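Local coordinates for Galactose/lactose metabolism regulatory protein GAL80 (Saccharomyces cerevisiae, PDB 3BTV) that represses the yeast galactose and lactose metabolic genes by binding the activator GAL4 and blocking its transcriptional activation when no inducing sugar is present, at residues I90-I95 / Y121-W126; I232-F237 / Y419-M424; S318-Y323 / E354-R359. The protein carries 1 engineered substitution. All blocks are in the same frame, centred on the assembly; numbering follows the deposited sequence.

Contact 1: I90-I95 / Y121-W126; sequences IDMIVI and YLFVEW
Met92 and Tyr121 form the first bridged pair of two neighbouring parallel strands in a Rossmann-type sheet, joined through helix 102-112 as a beta-alpha-beta unit. The strand axes approach to 4.7 Å, with 13° between their N-to-C directions. Met92 extends with CG anti to the backbone N and then bends at chi3 (-71°), which brings CE back against the root of the Tyr121 side chain, 3.3 Å from Tyr121 CB. CE also touches the near end of the ring, at CG and CD1, while the hydroxyl end points off to His379, to which it is hydrogen-bonded. Val94 and Phe123, on the same face, lie side by side and point the same way, Val94 CG2 standing 4.0 Å from Phe123 CB. Helix 363-380 covers this face, with Ile375 against Met92 and Leu371 against Phe123. Replacing Met92 with an alanine would probably open a gap beside Tyr121 CB and leave the base of that ring less firmly held. On the other face, turned to helix 102-112, the second torsion of Ile95 swings CD1 onto Leu122 CD1, 3.5 Å away, and Ile93 CG2 touches the same methyl. Four backbone bonds fix the register; Asp91 O, Ile93 N and O, and Ile95 N are the atoms this strand uses. At the far end of this ladder, Ile95 N donates to Phe123 O over 2.8 Å, nearly straight at 170°.

Contact 2: I232-F237 / Y419-M424; sequences INAMVF and YKSNMM
Ser421 and Asn422, consecutive residues near the end of helix 405-424, each offer a side-chain oxygen to a backbone N-H of strand 229-237. Both side chains leave the helix with the first torsion anti to the backbone N, which carries their oxygens to the strand. Ser421 OG accepts from Ala234 N at 2.9 Å and also bonds Ser426 O, so this one hydroxyl ties the strand to the residues that follow the helix. Asn422 OD1 takes the N-H of Val236, again at 2.9 Å. That bond is straight at hydrogen (172°), yet the donor stands well above the plane of the amide carbonyl and therefore misses its lone pairs. Both N-H groups lie on the edge not paired with strand 264-271, so a crossing helix satisfies them through side-chain oxygens in the mixed sheet of the C-terminal domain. Val236 points toward the helix and crosses the Asn422 side chain at about a right angle; its CB lies 3.8 Å from Asn422 CG. Its CG1, anti to N, reaches Tyr419 CE2 at 3.9 Å. The short helix and strand segments cross at -74°, with axes 6.3 Å apart. Val418 of the same helix packs on Ala234 and Val236, and beyond the helix the chain returns as strand 428-429, which bonds Ile232 through Leu428.

Contact 3: S318-Y323 / E354-R359; sequences SNLVLY and EVYHLR
A histidine side chain does the work of a backbone donor at the end of this antiparallel pair: His357 ND1 gives its hydrogen to Ser318 O at 2.7 Å. The oxygen lies only 6° out of the imidazole plane and the ring nitrogen approaches almost in line with the carbonyl, although the angle at hydrogen is a moderate 142°. His357 CG is anti to the backbone N, which extends the ring past the last bridged pair toward Ser318. There the partner strand is irregular, since Ser318 and Asn319 both face Glu309 in a classic beta bulge.

Beyond Asn319 toward Tyr323 the ladder is regular. Leu320 with Tyr356 and Leu322 with Glu354 are hydrogen-bonded pairs, each closed by two bonds; Tyr356 N to Leu320 O is 2.7 Å and Glu354 N to Leu322 O is 2.8 Å. Between them Val321 and Val355 make a non-hydrogen-bonded pair, whose methyls Val321 CG1 and Val355 CG2 only just meet at 4.5 Å. Asn319 adds a side-chain contact on the valine face: its OD1 lies 3.4 Å from Val355 CG1 and equally close to His357 CB, and its amide stands nearly perpendicular (82°) to the imidazole. Leu320, Leu322, Glu354 and Tyr356 share the other face, where helix 159-169 packs through Arg163 and Leu167. The Glu354 side chain crosses that of Leu322 at a slant, OE1 4.0 Å from Leu322 CD1, while that oxygen bonds Tyr172 OH.

Strand 352-356 is an outermost strand of the large mixed sheet within the chain. Because ND1 is the donor to Ser318 O, it must carry a proton; this would be met by the neutral ND1-H tautomer or by a charged imidazolium, and the contact by itself does not require the charge.

From the N terminus, contact 1 comes first: it closes a short loop of 25 residues through helix 102-112 within the parallel Rossmann sheet. The chain then enters the large mixed sheet. Segment 232-237 opens contact 2, which stays open for 181 residues until helix 405-424 returns to it. Within that long loop, contact 3 opens and closes across a 30-residue excursion. Contacts 2 and 3 thus nest, whereas contact 1 precedes both in series. Contacts 2 and 3 lie toward opposite ends of the mixed sheet's strand order, their centres about 34 Å apart, and contact 1 sits about 32 Å and 33 Å from them, centre to centre, in the other domain.

Contact 1: I90-I95 / Y121-W126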
loop_
_atom_site.group_PDB
_atom_site.type_symbol
_atom_site.label_atom_id
_atom_site.label_comp_id
_atom_site.label_asym_id
_atom_site.label_seq_id
_atom_site.Cartn_x
_atom_site.Cartn_y
_atom_site.Cartn_z
ATOM N N ILE B 90 -25.348 -41.031 4.170
ATOM C CA ILE B 90 -24.460 -39.871 4.115
ATOM C C ILE B 90 -24.364 -39.118 5.440
ATOM O O ILE B 90 -25.378 -38.753 6.036
ATOM C CB ILE B 90 -24.918 -38.863 3.044
ATOM C CG1 ILE B 90 -25.068 -39.544 1.683
ATOM C CG2 ILE B 90 -23.935 -37.702 2.959
ATOM C CD1 ILE B 90 -25.722 -38.663 0.634
ATOM N N ASP B 91 -23.137 -38.864 5.881
ATOM C CA ASP B 91 -22.897 -38.127 7.121
ATOM C C ASP B 91 -22.394 -36.711 6.849
ATOM O O ASP B 91 -22.761 -35.759 7.542
ATOM C CB ASP B 91 -21.880 -38.864 7.986
ATOM C CG ASP B 91 -22.270 -40.301 8.240
ATOM O OD1 ASP B 91 -23.485 -40.581 8.335
ATOM O OD2 ASP B 91 -21.358 -41.147 8.348
ATOM N N MET B 92 -21.536 -36.582 5.845
ATOM C CA MET B 92 -21.014 -35.282 5.458
ATOM C C MET B 92 -21.207 -35.027 3.971
ATOM O O MET B 92 -20.782 -35.827 3.136
ATOM C CB MET B 92 -19.532 -35.164 5.808
ATOM C CG MET B 92 -18.881 -33.908 5.226
ATOM S SD MET B 92 -17.137 -33.685 5.662
ATOM C CE MET B 92 -17.283 -33.277 7.393
ATOM N N ILE B 93 -21.845 -33.910 3.641
ATOM C CA ILE B 93 -22.013 -33.530 2.244
ATOM C C ILE B 93 -20.966 -32.493 1.861
ATOM O O ILE B 93 -20.756 -31.516 2.581
ATOM C CB ILE B 93 -23.433 -32.999 1.957
ATOM C CG1 ILE B 93 -24.447 -34.147 2.026
ATOM C CG2 ILE B 93 -23.491 -32.331 0.597
ATOM C CD1 ILE B 93 -25.895 -33.701 1.964
ATOM N N VAL B 94 -20.295 -32.730 0.739
ATOM C CA VAL B 94 -19.310 -31.790 0.222
ATOM C C VAL B 94 -19.790 -31.233 -1.110
ATOM O O VAL B 94 -20.124 -31.988 -2.017
ATOM C CB VAL B 94 -17.943 -32.462 0.007
ATOM C CG1 VAL B 94 -16.911 -31.424 -0.405
ATOM C CG2 VAL B 94 -17.502 -33.169 1.270
ATOM N N ILE B 95 -19.845 -29.913 -1.220
ATOM C CA ILE B 95 -20.196 -29.272 -2.481
ATOM C C ILE B 95 -18.945 -28.652 -3.099
ATOM O O ILE B 95 -18.398 -27.678 -2.575
ATOM C CB ILE B 95 -21.264 -28.185 -2.298
ATOM C CG1 ILE B 95 -22.653 -28.809 -2.190
ATOM C CG2 ILE B 95 -21.262 -27.235 -3.474
ATOM C CD1 ILE B 95 -22.940 -29.419 -0.855
ATOM N N TYR B 121 -22.725 -32.919 8.744
ATOM C CA TYR B 121 -21.799 -31.936 8.211
ATOM C C TYR B 121 -22.121 -31.461 6.810
ATOM O O TYR B 121 -22.492 -32.252 5.941
ATOM C CB TYR B 121 -20.379 -32.497 8.224
ATOM C CG TYR B 121 -19.897 -32.916 9.590
ATOM C CD1 TYR B 121 -19.826 -34.259 9.942
ATOM C CD2 TYR B 121 -19.516 -31.970 10.531
ATOM C CE1 TYR B 121 -19.383 -34.647 11.195
ATOM C CE2 TYR B 121 -19.074 -32.346 11.786
ATOM C CZ TYR B 121 -19.010 -33.684 12.113
ATOM O OH TYR B 121 -18.570 -34.055 13.363
ATOM N N LEU B 122 -21.954 -30.161 6.597
ATOM C CA LEU B 122 -22.026 -29.588 5.260
ATOM C C LEU B 122 -20.750 -28.816 4.959
ATOM O O LEU B 122 -20.400 -27.863 5.663
ATOM C CB LEU B 122 -23.241 -28.677 5.103
ATOM C CG LEU B 122 -23.293 -27.960 3.750
ATOM C CD1 LEU B 122 -23.436 -28.979 2.612
ATOM C CD2 LEU B 122 -24.431 -26.942 3.719
ATOM N N PHE B 123 -20.059 -29.232 3.908
ATOM C CA PHE B 123 -18.761 -28.673 3.554
ATOM C C PHE B 123 -18.900 -27.954 2.216
ATOM O O PHE B 123 -19.232 -28.579 1.207
ATOM C CB PHE B 123 -17.758 -29.822 3.434
ATOM C CG PHE B 123 -16.323 -29.386 3.297
ATOM C CD1 PHE B 123 -15.302 -30.322 3.388
ATOM C CD2 PHE B 123 -15.993 -28.066 3.077
ATOM C CE1 PHE B 123 -13.976 -29.942 3.264
ATOM C CE2 PHE B 123 -14.665 -27.678 2.956
ATOM C CZ PHE B 123 -13.658 -28.615 3.045
ATOM N N VAL B 124 -18.659 -26.642 2.210
ATOM C CA VAL B 124 -18.763 -25.846 0.983
ATOM C C VAL B 124 -17.469 -25.110 0.710
ATOM O O VAL B 124 -16.795 -24.670 1.635
ATOM C CB VAL B 124 -19.938 -24.828 1.048
ATOM C CG1 VAL B 124 -20.081 -24.073 -0.271
ATOM C CG2 VAL B 124 -21.253 -25.548 1.383
ATOM N N GLU B 125 -17.120 -24.967 -0.562
ATOM C CA GLU B 125 -15.931 -24.204 -0.921
ATOM C C GLU B 125 -16.184 -22.709 -0.931
ATOM O O GLU B 125 -17.316 -22.266 -1.104
ATOM C CB GLU B 125 -15.400 -24.657 -2.274
ATOM C CG GLU B 125 -14.755 -26.019 -2.202
ATOM C CD GLU B 125 -14.007 -26.359 -3.461
ATOM O OE1 GLU B 125 -14.596 -26.184 -4.551
ATOM O OE2 GLU B 125 -12.836 -26.794 -3.359
ATOM N N TRP B 126 -15.126 -21.940 -0.703
ATOM C CA TRP B 126 -15.178 -20.489 -0.855
ATOM C C TRP B 126 -15.059 -20.193 -2.345
ATOM O O TRP B 126 -14.249 -20.816 -3.021
ATOM C CB TRP B 126 -14.038 -19.822 -0.079
ATOM C CG TRP B 126 -14.021 -18.332 -0.255
ATOM C CD1 TRP B 126 -13.212 -17.622 -1.080
ATOM C CD2 TRP B 126 -14.884 -17.382 0.380
ATOM N NE1 TRP B 126 -13.513 -16.291 -1.004
ATOM C CE2 TRP B 126 -14.541 -16.114 -0.115
ATOM C CE3 TRP B 126 -15.923 -17.484 1.309
ATOM C CZ2 TRP B 126 -15.185 -14.945 0.302
ATOM C CZ3 TRP B 126 -16.559 -16.327 1.725
ATOM C CH2 TRP B 126 -16.195 -15.076 1.216
#

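Contact 2: I232-F237 / Y419-M424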
loop_
_atom_site.group_PDB
_atom_site.type_symbol
_atom_site.label_atom_id
_atom_site.label_comp_id
_atom_site.label_asym_id
_atom_site.label_seq_id
_atom_site.Cartn_x
_atom_site.Cartn_y
_atom_site.Cartn_z
ATOM N N ILE B 232 -12.504 0.600 6.701
ATOM C CA ILE B 232 -11.856 0.287 5.440
ATOM C C ILE B 232 -12.214 1.281 4.346
ATOM O O ILE B 232 -13.272 1.914 4.368
ATOM C CB ILE B 232 -12.238 -1.111 4.938
ATOM C CG1 ILE B 232 -13.747 -1.169 4.686
ATOM C CG2 ILE B 232 -11.862 -2.157 5.969
ATOM C CD1 ILE B 232 -14.152 -1.829 3.401
ATOM N N ASN B 233 -11.325 1.390 3.373
ATOM C CA ASN B 233 -11.613 2.080 2.130
ATOM C C ASN B 233 -11.048 1.272 0.983
ATOM O O ASN B 233 -9.923 0.781 1.055
ATOM C CB ASN B 233 -10.967 3.468 2.096
ATOM C CG ASN B 233 -11.483 4.317 0.932
ATOM O OD1 ASN B 233 -12.474 5.034 1.064
ATOM N ND2 ASN B 233 -10.815 4.226 -0.214
ATOM N N ALA B 234 -11.811 1.150 -0.088
ATOM C CA ALA B 234 -11.333 0.440 -1.267
ATOM C C ALA B 234 -11.574 1.198 -2.567
ATOM O O ALA B 234 -12.538 1.947 -2.711
ATOM C CB ALA B 234 -11.967 -0.914 -1.347
ATOM N N MET B 235 -10.690 0.981 -3.522
ATOM C CA MET B 235 -10.948 1.385 -4.888
ATOM C C MET B 235 -10.761 0.152 -5.757
ATOM O O MET B 235 -9.727 -0.525 -5.681
ATOM C CB MET B 235 -9.998 2.489 -5.321
ATOM C CG MET B 235 -10.083 3.736 -4.462
ATOM S SD MET B 235 -8.804 4.937 -4.885
ATOM C CE MET B 235 -9.137 6.210 -3.663
ATOM N N VAL B 236 -11.771 -0.137 -6.572
ATOM C CA VAL B 236 -11.803 -1.344 -7.386
ATOM C C VAL B 236 -11.768 -0.924 -8.847
ATOM O O VAL B 236 -12.519 -0.052 -9.269
ATOM C CB VAL B 236 -13.074 -2.155 -7.091
ATOM C CG1 VAL B 236 -13.139 -3.410 -7.956
ATOM C CG2 VAL B 236 -13.123 -2.503 -5.609
ATOM N N PHE B 237 -10.889 -1.541 -9.622
ATOM C CA PHE B 237 -10.648 -1.080 -10.984
ATOM C C PHE B 237 -10.987 -2.095 -12.069
ATOM O O PHE B 237 -10.655 -3.276 -11.965
ATOM C CB PHE B 237 -9.172 -0.720 -11.159
ATOM C CG PHE B 237 -8.703 0.397 -10.278
ATOM C CD1 PHE B 237 -8.442 0.184 -8.930
ATOM C CD2 PHE B 237 -8.497 1.655 -10.804
ATOM C CE1 PHE B 237 -8.008 1.226 -8.124
ATOM C CE2 PHE B 237 -8.050 2.698 -10.001
ATOM C CZ PHE B 237 -7.807 2.486 -8.668
ATOM N N TYR B 419 -16.741 -3.522 -2.020
ATOM C CA TYR B 419 -17.469 -2.997 -3.176
ATOM C C TYR B 419 -18.320 -1.755 -2.858
ATOM O O TYR B 419 -18.417 -0.854 -3.686
ATOM C CB TYR B 419 -18.325 -4.089 -3.828
ATOM C CG TYR B 419 -17.529 -5.008 -4.722
ATOM C CD1 TYR B 419 -17.299 -6.323 -4.363
ATOM C CD2 TYR B 419 -16.996 -4.551 -5.920
ATOM C CE1 TYR B 419 -16.566 -7.165 -5.169
ATOM C CE2 TYR B 419 -16.264 -5.384 -6.734
ATOM C CZ TYR B 419 -16.055 -6.697 -6.350
ATOM O OH TYR B 419 -15.329 -7.543 -7.154
ATOM N N LYS B 420 -18.924 -1.707 -1.669
ATOM C CA LYS B 420 -19.696 -0.527 -1.264
ATOM C C LYS B 420 -18.792 0.683 -1.181
ATOM O O LYS B 420 -19.117 1.735 -1.728
ATOM C CB LYS B 420 -20.376 -0.718 0.092
ATOM C CG LYS B 420 -21.765 -1.299 0.053
ATOM C CD LYS B 420 -22.440 -1.150 1.408
ATOM C CE LYS B 420 -23.352 -2.336 1.693
ATOM N NZ LYS B 420 -24.180 -2.719 0.513
ATOM N N SER B 421 -17.663 0.522 -0.486
ATOM C CA SER B 421 -16.695 1.585 -0.316
ATOM C C SER B 421 -16.298 2.216 -1.636
ATOM O O SER B 421 -16.233 3.434 -1.756
ATOM C CB SER B 421 -15.418 1.045 0.377
ATOM O OG SER B 421 -14.468 2.081 0.436
ATOM N N ASN B 422 -15.987 1.372 -2.612
ATOM C CA ASN B 422 -15.645 1.832 -3.945
ATOM C C ASN B 422 -16.799 2.626 -4.603
ATOM O O ASN B 422 -16.596 3.694 -5.177
ATOM C CB ASN B 422 -15.297 0.629 -4.822
ATOM C CG ASN B 422 -14.941 1.029 -6.235
ATOM O OD1 ASN B 422 -13.973 1.747 -6.457
ATOM N ND2 ASN B 422 -15.728 0.570 -7.201
ATOM N N MET B 423 -18.005 2.104 -4.514
ATOM C CA MET B 423 -19.098 2.746 -5.244
ATOM C C MET B 423 -19.459 4.073 -4.584
ATOM O O MET B 423 -19.555 5.095 -5.258
ATOM C CB MET B 423 -20.291 1.805 -5.391
ATOM C CG MET B 423 -21.485 2.146 -4.525
ATOM S SD MET B 423 -22.997 1.372 -5.139
ATOM C CE MET B 423 -22.479 -0.339 -5.237
ATOM N N MET B 424 -19.580 4.067 -3.258
ATOM C CA MET B 424 -19.878 5.278 -2.485
ATOM C C MET B 424 -18.698 6.233 -2.391
ATOM O O MET B 424 -18.860 7.406 -2.061
ATOM C CB MET B 424 -20.310 4.914 -1.062
ATOM C CG MET B 424 -21.588 4.097 -0.957
ATOM S SD MET B 424 -21.958 3.615 0.747
ATOM C CE MET B 424 -22.103 5.206 1.564
#

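Contact 3: S318-Y323 / E354-R359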
loop_
_atom_site.group_PDB
_atom_site.type_symbol
_atom_site.label_atom_id
_atom_site.label_comp_id
_atom_site.label_asym_id
_atom_site.label_seq_id
_atom_site.Cartn_x
_atom_site.Cartn_y
_atom_site.Cartn_z
ATOM N N SER B 318 4.416 -19.873 0.791
ATOM C CA SER B 318 5.439 -20.891 0.660
ATOM C C SER B 318 6.698 -20.542 1.457
ATOM O O SER B 318 7.666 -21.290 1.452
ATOM C CB SER B 318 5.784 -21.104 -0.813
ATOM O OG SER B 318 6.452 -19.973 -1.340
ATOM N N ASN B 319 6.681 -19.408 2.148
ATOM C CA ASN B 319 7.843 -18.988 2.923
ATOM C C ASN B 319 7.477 -18.050 4.077
ATOM O O ASN B 319 6.690 -17.123 3.898
ATOM C CB ASN B 319 8.847 -18.309 1.997
ATOM C CG ASN B 319 10.237 -18.282 2.575
ATOM O OD1 ASN B 319 10.695 -19.256 3.168
ATOM N ND2 ASN B 319 10.927 -17.167 2.393
ATOM N N LEU B 320 8.041 -18.305 5.258
ATOM C CA LEU B 320 7.891 -17.418 6.422
ATOM C C LEU B 320 9.257 -16.983 6.968
ATOM O O LEU B 320 10.136 -17.814 7.258
ATOM C CB LEU B 320 7.078 -18.091 7.534
ATOM C CG LEU B 320 7.023 -17.399 8.912
ATOM C CD1 LEU B 320 6.291 -16.069 8.849
ATOM C CD2 LEU B 320 6.347 -18.302 9.914
ATOM N N VAL B 321 9.428 -15.679 7.105
ATOM C CA VAL B 321 10.680 -15.107 7.579
ATOM C C VAL B 321 10.456 -14.181 8.774
ATOM O O VAL B 321 9.550 -13.349 8.763
ATOM C CB VAL B 321 11.370 -14.296 6.467
ATOM C CG1 VAL B 321 12.767 -13.903 6.906
ATOM C CG2 VAL B 321 11.447 -15.109 5.163
ATOM N N LEU B 322 11.309 -14.312 9.783
ATOM C CA LEU B 322 11.294 -13.444 10.951
ATOM C C LEU B 322 12.624 -12.748 11.079
ATOM O O LEU B 322 13.681 -13.386 10.966
ATOM C CB LEU B 322 11.075 -14.260 12.222
ATOM C CG LEU B 322 9.651 -14.645 12.574
ATOM C CD1 LEU B 322 9.718 -15.712 13.638
ATOM C CD2 LEU B 322 8.898 -13.414 13.071
ATOM N N TYR B 323 12.564 -11.454 11.379
ATOM C CA TYR B 323 13.750 -10.600 11.417
ATOM C C TYR B 323 13.791 -9.823 12.705
ATOM O O TYR B 323 12.801 -9.178 13.085
ATOM C CB TYR B 323 13.717 -9.540 10.325
ATOM C CG TYR B 323 13.402 -9.977 8.926
ATOM C CD1 TYR B 323 14.417 -10.144 7.996
ATOM C CD2 TYR B 323 12.088 -10.139 8.506
ATOM C CE1 TYR B 323 14.144 -10.499 6.695
ATOM C CE2 TYR B 323 11.799 -10.480 7.200
ATOM C CZ TYR B 323 12.836 -10.665 6.300
ATOM O OH TYR B 323 12.576 -11.034 5.000
ATOM N N GLU B 354 15.431 -15.540 10.712
ATOM C CA GLU B 354 15.028 -16.950 10.720
ATOM C C GLU B 354 14.109 -17.199 9.551
ATOM O O GLU B 354 13.196 -16.414 9.299
ATOM C CB GLU B 354 14.304 -17.307 12.025
ATOM C CG GLU B 354 14.818 -16.523 13.223
ATOM C CD GLU B 354 14.090 -16.854 14.508
ATOM O OE1 GLU B 354 13.417 -15.954 15.049
ATOM O OE2 GLU B 354 14.192 -18.005 14.977
ATOM N N VAL B 355 14.348 -18.294 8.845
ATOM C CA VAL B 355 13.514 -18.672 7.716
ATOM C C VAL B 355 12.858 -20.002 7.998
ATOM O O VAL B 355 13.524 -20.959 8.395
ATOM C CB VAL B 355 14.350 -18.843 6.442
ATOM C CG1 VAL B 355 13.441 -19.137 5.248
ATOM C CG2 VAL B 355 15.162 -17.599 6.195
ATOM N N TYR B 356 11.551 -20.063 7.785
ATOM C CA TYR B 356 10.808 -21.300 7.936
ATOM C C TYR B 356 10.280 -21.686 6.567
ATOM O O TYR B 356 9.496 -20.952 5.961
ATOM C CB TYR B 356 9.687 -21.118 8.967
ATOM C CG TYR B 356 8.774 -22.323 9.140
ATOM C CD1 TYR B 356 9.208 -23.466 9.791
ATOM C CD2 TYR B 356 7.461 -22.299 8.678
ATOM C CE1 TYR B 356 8.366 -24.557 9.966
ATOM C CE2 TYR B 356 6.610 -23.391 8.846
ATOM C CZ TYR B 356 7.070 -24.513 9.493
ATOM O OH TYR B 356 6.238 -25.593 9.667
ATOM N N HIS B 357 10.749 -22.813 6.047
ATOM C CA HIS B 357 10.390 -23.202 4.690
ATOM C C HIS B 357 10.379 -24.706 4.531
ATOM O O HIS B 357 11.420 -25.346 4.655
ATOM C CB HIS B 357 11.349 -22.581 3.662
ATOM C CG HIS B 357 11.093 -23.028 2.254
ATOM N ND1 HIS B 357 9.932 -22.723 1.575
ATOM C CD2 HIS B 357 11.843 -23.759 1.396
ATOM C CE1 HIS B 357 9.979 -23.246 0.363
ATOM N NE2 HIS B 357 11.132 -23.877 0.227
ATOM N N LEU B 358 9.197 -25.258 4.259
ATOM C CA LEU B 358 9.042 -26.687 4.020
ATOM C C LEU B 358 9.162 -26.954 2.528
ATOM O O LEU B 358 8.224 -26.739 1.758
ATOM C CB LEU B 358 7.688 -27.173 4.526
ATOM C CG LEU B 358 7.252 -26.744 5.925
ATOM C CD1 LEU B 358 5.775 -27.045 6.127
ATOM C CD2 LEU B 358 8.092 -27.437 6.992
ATOM N N ARG B 359 10.331 -27.417 2.121
ATOM C CA ARG B 359 10.589 -27.718 0.723
ATOM C C ARG B 359 9.767 -28.929 0.306
ATOM O O ARG B 359 9.612 -29.885 1.073
ATOM C CB ARG B 359 12.078 -27.987 0.524
ATOM C CG ARG B 359 12.910 -27.435 1.668
ATOM C CD ARG B 359 14.299 -27.021 1.238
ATOM N NE ARG B 359 14.944 -26.232 2.282
ATOM C CZ ARG B 359 16.192 -25.783 2.224
ATOM N NH1 ARG B 359 16.951 -26.041 1.167
ATOM N NH2 ARG B 359 16.684 -25.074 3.228
#